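Local coordinates for protein GCN5-related N-acetyltransferase (Kribbella flavida, PDB 4IUS) that is a GNAT-family enzyme that probably transfers an acyl group, most likely acetyl from acetyl-coenzyme A, to an acceptor amine, at residues A[61-66]-A[75-80]; A[92-97]-A[248-253]. The protein carries 1 engineered substitution. All blocks are in the same frame, centred on the assembly; numbering follows the deposited sequence.

Interaction 1 (A[61-66]-A[75-80]); sequences WALETI and RWLSAE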
ATOM      1  N   TRP A  61     -14.140  -9.895  21.549  1.00  9.18           N
ATOM      2  CA  TRP A  61     -13.274 -11.049  21.759  1.00  8.90           C
ATOM      3  C   TRP A  61     -12.190 -11.106  20.687  1.00  8.80           C
ATOM      4  O   TRP A  61     -11.047 -11.420  20.977  1.00  8.91           O
ATOM      5  CB  TRP A  61     -14.135 -12.311  21.744  1.00  9.36           C
ATOM      6  CG  TRP A  61     -13.348 -13.552  21.450  1.00 10.13           C
ATOM      7  CD1 TRP A  61     -12.582 -14.314  22.334  1.00 10.03           C
ATOM      8  CD2 TRP A  61     -13.123 -14.118  20.157  1.00  9.51           C
ATOM      9  NE1 TRP A  61     -11.960 -15.323  21.644  1.00 10.77           N
ATOM     10  CE2 TRP A  61     -12.242 -15.227  20.331  1.00  9.57           C
ATOM     11  CE3 TRP A  61     -13.578 -13.822  18.886  1.00  9.74           C
ATOM     12  CZ2 TRP A  61     -11.806 -15.977  19.260  1.00  9.97           C
ATOM     13  CZ3 TRP A  61     -13.144 -14.582  17.830  1.00 10.43           C
ATOM     14  CH2 TRP A  61     -12.284 -15.646  18.019  1.00 10.57           C
ATOM     15  N   ALA A  62     -12.551 -10.833  19.442  1.00  8.44           N
ATOM     16  CA  ALA A  62     -11.552 -10.902  18.370  1.00  8.04           C
ATOM     17  C   ALA A  62     -10.417  -9.889  18.598  1.00  7.72           C
ATOM     18  O   ALA A  62      -9.229 -10.195  18.428  1.00  8.97           O
ATOM     19  CB  ALA A  62     -12.242 -10.663  17.016  1.00  9.30           C
ATOM     20  N   LEU A  63     -10.795  -8.668  18.904  1.00  8.96           N
ATOM     21  CA  LEU A  63      -9.847  -7.637  19.139  0.60  9.68           C
ATOM     22  C   LEU A  63      -8.962  -7.950  20.349  1.00  8.84           C
ATOM     23  O   LEU A  63      -7.766  -7.693  20.307  1.00 10.96           O
ATOM     24  CB  LEU A  63     -10.592  -6.294  19.217  0.60 10.84           C
ATOM     25  CG  LEU A  63      -9.765  -5.045  19.311  0.60  9.67           C
ATOM     26  CD1 LEU A  63      -8.803  -4.908  18.141  0.60 13.17           C
ATOM     27  CD2 LEU A  63     -10.680  -3.852  19.332  0.60 11.35           C
ATOM     28  N   GLU A  64      -9.552  -8.427  21.432  1.00  9.84           N
ATOM     29  CA  GLU A  64      -8.724  -8.774  22.569  0.60 10.28           C
ATOM     30  C   GLU A  64      -7.784  -9.917  22.272  1.00 10.21           C
ATOM     31  O   GLU A  64      -6.652  -9.899  22.752  1.00 11.79           O
ATOM     32  CB  GLU A  64      -9.597  -9.087  23.770  0.60 11.21           C
ATOM     33  CG  GLU A  64     -10.378  -7.898  24.279  0.60 12.66           C
ATOM     34  CD  GLU A  64      -9.472  -6.739  24.630  0.60 15.52           C
ATOM     35  OE1 GLU A  64      -8.453  -6.995  25.288  0.60 21.77           O
ATOM     36  OE2 GLU A  64      -9.734  -5.598  24.191  0.60 15.94           O
ATOM     37  N   THR A  65      -8.218 -10.874  21.476  1.00  9.46           N
ATOM     38  CA  THR A  65      -7.367 -11.974  21.083  1.00  9.77           C
ATOM     39  C   THR A  65      -6.128 -11.464  20.313  1.00  9.41           C
ATOM     40  O   THR A  65      -4.988 -11.862  20.555  1.00 10.95           O
ATOM     41  CB  THR A  65      -8.151 -12.989  20.241  1.00  9.96           C
ATOM     42  OG1 THR A  65      -9.212 -13.525  21.040  1.00 11.24           O
ATOM     43  CG2 THR A  65      -7.275 -14.124  19.724  1.00 12.02           C
ATOM     44  N   ILE A  66      -6.370 -10.578  19.360  1.00  8.08           N
ATOM     45  CA  ILE A  66      -5.299 -10.009  18.585  1.00  7.79           C
ATOM     46  C   ILE A  66      -4.422  -9.096  19.416  1.00  9.20           C
ATOM     47  O   ILE A  66      -3.184  -9.143  19.337  1.00  9.14           O
ATOM     48  CB  ILE A  66      -5.848  -9.341  17.307  1.00  8.02           C
ATOM     49  CG1 ILE A  66      -6.461 -10.446  16.406  1.00  9.67           C
ATOM     50  CG2 ILE A  66      -4.755  -8.507  16.631  1.00  9.73           C
ATOM     51  CD1 ILE A  66      -7.361  -9.949  15.329  1.00 12.05           C
ATOM     52  N   ARG A  75       4.360  -5.279  20.812  1.00  9.63           N
ATOM     53  CA  ARG A  75       3.973  -4.528  19.639  1.00  9.36           C
ATOM     54  C   ARG A  75       2.634  -3.833  19.802  1.00  9.39           C
ATOM     55  O   ARG A  75       1.709  -4.361  20.438  1.00 12.16           O
ATOM     56  CB  ARG A  75       3.951  -5.426  18.435  1.00  9.75           C
ATOM     57  CG  ARG A  75       5.336  -5.876  18.077  1.00 11.86           C
ATOM     58  CD  ARG A  75       5.344  -6.755  16.868  1.00 11.51           C
ATOM     59  NE  ARG A  75       6.639  -7.420  16.712  1.00 11.81           N
ATOM     60  CZ  ARG A  75       6.849  -8.362  15.824  1.00 10.60           C
ATOM     61  NH1 ARG A  75       5.889  -8.694  14.963  1.00 11.77           N
ATOM     62  NH2 ARG A  75       8.014  -8.973  15.786  1.00 12.81           N
ATOM     63  N   TRP A  76       2.549  -2.675  19.182  1.00  9.13           N
ATOM     64  CA  TRP A  76       1.331  -1.877  19.174  1.00  8.34           C
ATOM     65  C   TRP A  76       0.459  -2.209  17.979  1.00  7.74           C
ATOM     66  O   TRP A  76       0.952  -2.339  16.861  1.00  8.36           O
ATOM     67  CB  TRP A  76       1.735  -0.417  19.179  1.00  9.25           C
ATOM     68  CG  TRP A  76       0.623   0.566  19.035  1.00  8.25           C
ATOM     69  CD1 TRP A  76      -0.204   1.035  20.014  1.00  9.50           C
ATOM     70  CD2 TRP A  76       0.220   1.239  17.823  1.00  9.13           C
ATOM     71  NE1 TRP A  76      -1.087   1.946  19.499  1.00  9.03           N
ATOM     72  CE2 TRP A  76      -0.865   2.101  18.180  1.00  8.43           C
ATOM     73  CE3 TRP A  76       0.647   1.213  16.505  1.00  9.15           C
ATOM     74  CZ2 TRP A  76      -1.510   2.907  17.255  1.00  9.28           C
ATOM     75  CZ3 TRP A  76       0.042   2.063  15.591  1.00 10.98           C
ATOM     76  CH2 TRP A  76      -1.023   2.898  15.962  1.00  9.12           C
ATOM     77  N   LEU A  77      -0.835  -2.289  18.210  1.00  7.06           N
ATOM     78  CA  LEU A  77      -1.785  -2.679  17.159  1.00  7.00           C
ATOM     79  C   LEU A  77      -2.355  -1.487  16.369  1.00  7.60           C
ATOM     80  O   LEU A  77      -2.816  -0.502  16.920  1.00  8.33           O
ATOM     81  CB  LEU A  77      -2.944  -3.419  17.797  1.00  8.13           C
ATOM     82  CG  LEU A  77      -4.020  -3.929  16.838  1.00  7.83           C
ATOM     83  CD1 LEU A  77      -3.454  -4.993  15.929  1.00  9.28           C
ATOM     84  CD2 LEU A  77      -5.179  -4.482  17.646  1.00 10.61           C
ATOM     85  N   SER A  78      -2.300  -1.606  15.056  1.00  7.31           N
ATOM     86  CA  SER A  78      -3.046  -0.792  14.095  1.00  8.06           C
ATOM     87  C   SER A  78      -3.788  -1.731  13.209  1.00  7.38           C
ATOM     88  O   SER A  78      -3.496  -2.916  13.140  1.00  8.34           O
ATOM     89  CB  SER A  78      -2.144   0.130  13.268  1.00  9.03           C
ATOM     90  OG  SER A  78      -1.188  -0.574  12.559  1.00  9.91           O
ATOM     91  N   ALA A  79      -4.779  -1.197  12.497  1.00  7.56           N
ATOM     92  CA  ALA A  79      -5.592  -1.971  11.605  1.00  7.80           C
ATOM     93  C   ALA A  79      -5.827  -1.189  10.314  1.00  7.28           C
ATOM     94  O   ALA A  79      -5.919   0.062  10.355  1.00  8.61           O
ATOM     95  CB  ALA A  79      -6.942  -2.311  12.242  1.00  9.51           C
ATOM     96  N   GLU A  80      -5.921  -1.892   9.213  1.00  9.02           N
ATOM     97  CA  GLU A  80      -6.237  -1.278   7.921  0.70  9.51           C
ATOM     98  C   GLU A  80      -7.391  -2.055   7.307  1.00  9.39           C
ATOM     99  O   GLU A  80      -7.290  -3.263   7.145  1.00 12.70           O
ATOM    100  CB  GLU A  80      -5.050  -1.284   6.973  0.70 11.58           C
ATOM    101  CG  GLU A  80      -3.885  -0.387   7.368  0.70 13.92           C
ATOM    102  CD  GLU A  80      -2.887  -0.191   6.199  0.70 20.58           C
ATOM    103  OE1 GLU A  80      -3.092  -0.773   5.096  0.70 25.41           O
ATOM    104  OE2 GLU A  80      -1.924   0.566   6.391  0.70 28.72           O
TER
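Leu63 is the first residue of the helical segment 61-66 to meet 75-80, and it does so with a single methyl: CD1 lies 3.7 Å from CD2 of Leu77. The bond leaving its backbone does not aim at 75-80, but with CG anti to the backbone N (chi1 -173°) the branched end swings across the gap, and the two leucines cross obliquely. Leu63 has two conformers, so this touch may not be constant. One step before the end of the segment, Thr65 turns back on its own helix. Its OG1 donates to Trp61 O at 2.8 Å from above the carbonyl plane, while its N reaches the same oxygen from the opposite face, tying the hydroxyl to the helix itself. Ile66 points toward 75-80 and makes the firmer contact: its CG2 rests 3.8 Å from Leu77 CD1, the side chains meeting at about a right angle. Leu77 CD2, which reaches Leu63, also comes near Ile66 CG2, so Leu77 sits between the two. This is plain apolar, buried helix-on-sheet packing, residues i and i+3 of helix 59-71 against the residue just before strand 78-82, the next element in the chain. Phe70 and Arg67 of the same helix also touch Leu77, and Leu30 of strand 30-35 packs on Ile66. Strand 78-82 lies between strands 242-251 and 44-47, backbone-bonded to both.

Interaction 2 (A[92-97]-A[248-253]); sequences VLVEHG and VHLGDP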
ATOM      1  N   VAL A  92     -17.247  -0.636  14.507  1.00  8.32           N
ATOM      2  CA  VAL A  92     -17.280  -1.579  15.633  1.00  8.32           C
ATOM      3  C   VAL A  92     -15.894  -1.599  16.327  1.00  7.97           C
ATOM      4  O   VAL A  92     -15.787  -1.640  17.538  1.00  9.31           O
ATOM      5  CB  VAL A  92     -17.775  -2.952  15.222  1.00  9.28           C
ATOM      6  CG1 VAL A  92     -17.880  -3.842  16.469  1.00 11.67           C
ATOM      7  CG2 VAL A  92     -19.149  -2.859  14.522  1.00 11.31           C
ATOM      8  N   LEU A  93     -14.798  -1.521  15.546  1.00  8.76           N
ATOM      9  CA  LEU A  93     -13.465  -1.433  16.132  1.00  8.14           C
ATOM     10  C   LEU A  93     -13.292  -0.180  16.972  1.00  8.05           C
ATOM     11  O   LEU A  93     -12.656  -0.202  18.030  1.00  9.96           O
ATOM     12  CB  LEU A  93     -12.382  -1.488  15.058  1.00  8.67           C
ATOM     13  CG  LEU A  93     -12.250  -2.787  14.305  1.00 10.48           C
ATOM     14  CD1 LEU A  93     -11.213  -2.661  13.209  1.00 12.34           C
ATOM     15  CD2 LEU A  93     -11.848  -3.884  15.291  1.00 14.78           C
ATOM     16  N   VAL A  94     -13.848   0.941  16.509  1.00  8.45           N
ATOM     17  CA  VAL A  94     -13.764   2.197  17.260  1.00  8.76           C
ATOM     18  C   VAL A  94     -14.500   2.058  18.592  1.00  9.29           C
ATOM     19  O   VAL A  94     -14.032   2.477  19.642  1.00 10.97           O
ATOM     20  CB  VAL A  94     -14.293   3.382  16.443  1.00  7.98           C
ATOM     21  CG1 VAL A  94     -14.406   4.634  17.304  1.00 10.23           C
ATOM     22  CG2 VAL A  94     -13.356   3.643  15.266  1.00  9.83           C
ATOM     23  N   GLU A  95     -15.667   1.446  18.548  1.00  8.77           N
ATOM     24  CA  GLU A  95     -16.474   1.223  19.750  1.00 10.11           C
ATOM     25  C   GLU A  95     -15.681   0.438  20.807  1.00 10.80           C
ATOM     26  O   GLU A  95     -15.858   0.633  22.007  1.00 13.76           O
ATOM     27  CB  GLU A  95     -17.765   0.519  19.354  1.00 12.10           C
ATOM     28  CG  GLU A  95     -18.728   0.226  20.468  1.00 14.02           C
ATOM     29  CD  GLU A  95     -19.895  -0.655  20.004  1.00 16.71           C
ATOM     30  OE1 GLU A  95     -19.822  -1.334  18.930  1.00 19.26           O
ATOM     31  OE2 GLU A  95     -20.870  -0.761  20.780  1.00 26.47           O
ATOM     32  N   HIS A  96     -14.812  -0.451  20.364  1.00 10.27           N
ATOM     33  CA  HIS A  96     -14.003  -1.288  21.243  1.00 10.99           C
ATOM     34  C   HIS A  96     -12.561  -0.821  21.360  1.00 11.71           C
ATOM     35  O   HIS A  96     -11.649  -1.577  21.670  1.00 16.60           O
ATOM     36  CB  HIS A  96     -14.172  -2.752  20.857  1.00 12.04           C
ATOM     37  CG  HIS A  96     -15.605  -3.181  21.010  1.00 12.91           C
ATOM     38  ND1 HIS A  96     -16.194  -3.279  22.230  1.00 19.01           N
ATOM     39  CD2 HIS A  96     -16.601  -3.415  20.063  1.00 15.95           C
ATOM     40  CE1 HIS A  96     -17.505  -3.527  22.061  1.00 16.75           C
ATOM     41  NE2 HIS A  96     -17.756  -3.632  20.739  1.00 18.90           N
ATOM     42  N   GLY A  97     -12.361   0.485  21.201  1.00 10.97           N
ATOM     43  CA  GLY A  97     -11.153   1.183  21.664  1.00 13.00           C
ATOM     44  C   GLY A  97     -10.182   1.696  20.623  1.00 11.54           C
ATOM     45  O   GLY A  97      -9.247   2.380  20.987  1.00 13.30           O
ATOM     46  N   VAL A 248      -9.468   2.662   5.538  1.00  9.10           N
ATOM     47  CA  VAL A 248      -9.662   3.168   6.898  1.00  8.60           C
ATOM     48  C   VAL A 248      -8.456   2.696   7.715  1.00  8.48           C
ATOM     49  O   VAL A 248      -8.160   1.521   7.717  1.00  9.17           O
ATOM     50  CB  VAL A 248     -10.936   2.598   7.550  1.00 10.54           C
ATOM     51  CG1 VAL A 248     -11.174   3.383   8.844  1.00 10.99           C
ATOM     52  CG2 VAL A 248     -12.175   2.762   6.626  1.00 12.78           C
ATOM     53  N   HIS A 249      -7.738   3.634   8.316  1.00  7.97           N
ATOM     54  CA  HIS A 249      -6.543   3.341   9.112  1.00  8.60           C
ATOM     55  C   HIS A 249      -6.875   3.654  10.549  1.00  8.05           C
ATOM     56  O   HIS A 249      -7.260   4.768  10.879  1.00  8.78           O
ATOM     57  CB  HIS A 249      -5.353   4.190   8.647  1.00 10.95           C
ATOM     58  CG  HIS A 249      -4.869   3.858   7.269  1.00 12.05           C
ATOM     59  ND1 HIS A 249      -3.768   4.431   6.735  1.00 18.26           N
ATOM     60  CD2 HIS A 249      -5.287   2.901   6.367  1.00 13.23           C
ATOM     61  CE1 HIS A 249      -3.562   3.918   5.505  1.00 20.94           C
ATOM     62  NE2 HIS A 249      -4.485   2.988   5.275  1.00 17.62           N
ATOM     63  N   LEU A 250      -6.753   2.649  11.401  1.00  7.38           N
ATOM     64  CA  LEU A 250      -7.084   2.707  12.817  1.00  7.90           C
ATOM     65  C   LEU A 250      -5.880   2.379  13.684  1.00  6.78           C
ATOM     66  O   LEU A 250      -5.069   1.524  13.324  1.00  8.04           O
ATOM     67  CB  LEU A 250      -8.189   1.694  13.165  1.00  8.92           C
ATOM     68  CG  LEU A 250      -9.475   1.786  12.336  1.00  8.33           C
ATOM     69  CD1 LEU A 250      -9.547   0.787  11.177  1.00 10.42           C
ATOM     70  CD2 LEU A 250     -10.671   1.614  13.279  1.00 10.39           C
ATOM     71  N   GLY A 251      -5.807   3.018  14.840  1.00  8.16           N
ATOM     72  CA  GLY A 251      -4.800   2.676  15.802  1.00  7.64           C
ATOM     73  C   GLY A 251      -5.348   2.448  17.207  1.00  8.31           C
ATOM     74  O   GLY A 251      -6.333   3.053  17.602  1.00  9.30           O
ATOM     75  N   ASP A 252      -4.662   1.616  17.975  1.00  7.81           N
ATOM     76  CA  ASP A 252      -4.926   1.459  19.396  1.00  8.52           C
ATOM     77  C   ASP A 252      -4.415   2.673  20.164  1.00  9.25           C
ATOM     78  O   ASP A 252      -3.643   3.502  19.664  1.00  9.07           O
ATOM     79  CB  ASP A 252      -4.297   0.185  19.937  1.00  9.88           C
ATOM     80  CG  ASP A 252      -5.270  -0.938  20.107  1.00 10.93           C
ATOM     81  OD1 ASP A 252      -6.412  -0.858  19.657  1.00 12.41           O
ATOM     82  OD2 ASP A 252      -4.837  -1.971  20.669  1.00 11.87           O
ATOM     83  N   PRO A 253      -4.794   2.769  21.443  1.00 10.10           N
ATOM     84  CA  PRO A 253      -4.291   3.867  22.264  1.00 11.35           C
ATOM     85  C   PRO A 253      -2.772   3.801  22.427  1.00 10.25           C
ATOM     86  O   PRO A 253      -2.171   2.722  22.377  1.00 11.67           O
ATOM     87  CB  PRO A 253      -4.991   3.650  23.616  1.00 13.31           C
ATOM     88  CG  PRO A 253      -6.212   2.885  23.276  1.00 15.05           C
ATOM     89  CD  PRO A 253      -5.814   1.978  22.139  1.00 12.40           C
TER
HETATM   90  O   HOH W   1      -7.322   4.286  20.053  1.00 14.57           O
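Gly97 O is joined to Gly251 O by one water, which donates to both carbonyls at 2.9 Å and so bridges the end of the helix to the end of the strand. The ring of Pro253 comes up to the same glycine oxygen, CD at 3.6 Å from Gly97 O, adding a van der Waals contact beside the water. Gly97 is the C-prime residue of a Schellman motif that ends the helix, and its positive phi (110°) suits glycine: its N bonds to Val94 O at 3.0 Å, and Met98 N reaches back to Leu93 O. Deeper in, the contact turns apolar and rests on one methyl. Leu250 CD2 lies 3.9 Å from Val94 CG2 and 4.0 Å from Leu93 CB, fitting into the step between two consecutive helix residues. Val94 meets Leu250 at about a right angle; its CG2 stands beside the backbone N, anti to the carbonyl carbon, on the side of the leucine. From helix 59-71, Arg67 pairs with Asp252 in a salt bridge and bonds to His96 O. Ile100 of strand 99-109 touches both Val94 and Leu250, and Leu81 of strand 78-82 touches Leu93 and Leu250. Helix 89-95 therefore lies over strand 242-251 where that strand runs between its two antiparallel neighbours, 78-82 and 99-109.

How the interactions relate
Running from the N terminus, interaction 1 closes a short loop first: helix 59-71 turns within a few residues into strand 78-82 and packs against the residue that leads into it. The chain then goes on to helix 89-95, whose end opens interaction 2, a far longer closure that spans the GNAT family region and ends at the last strand, 242-251. The two are in series, neither nested nor crossed, yet their centres are only 9 Å apart. Strands 78-82 and 242-251 are neighbours in one sheet, joined by Ala79 N to Leu250 O (2.9 Å). Two successive helices are thereby fastened to the same end of the mixed sheet, which the chain's C-terminal strand helps to build.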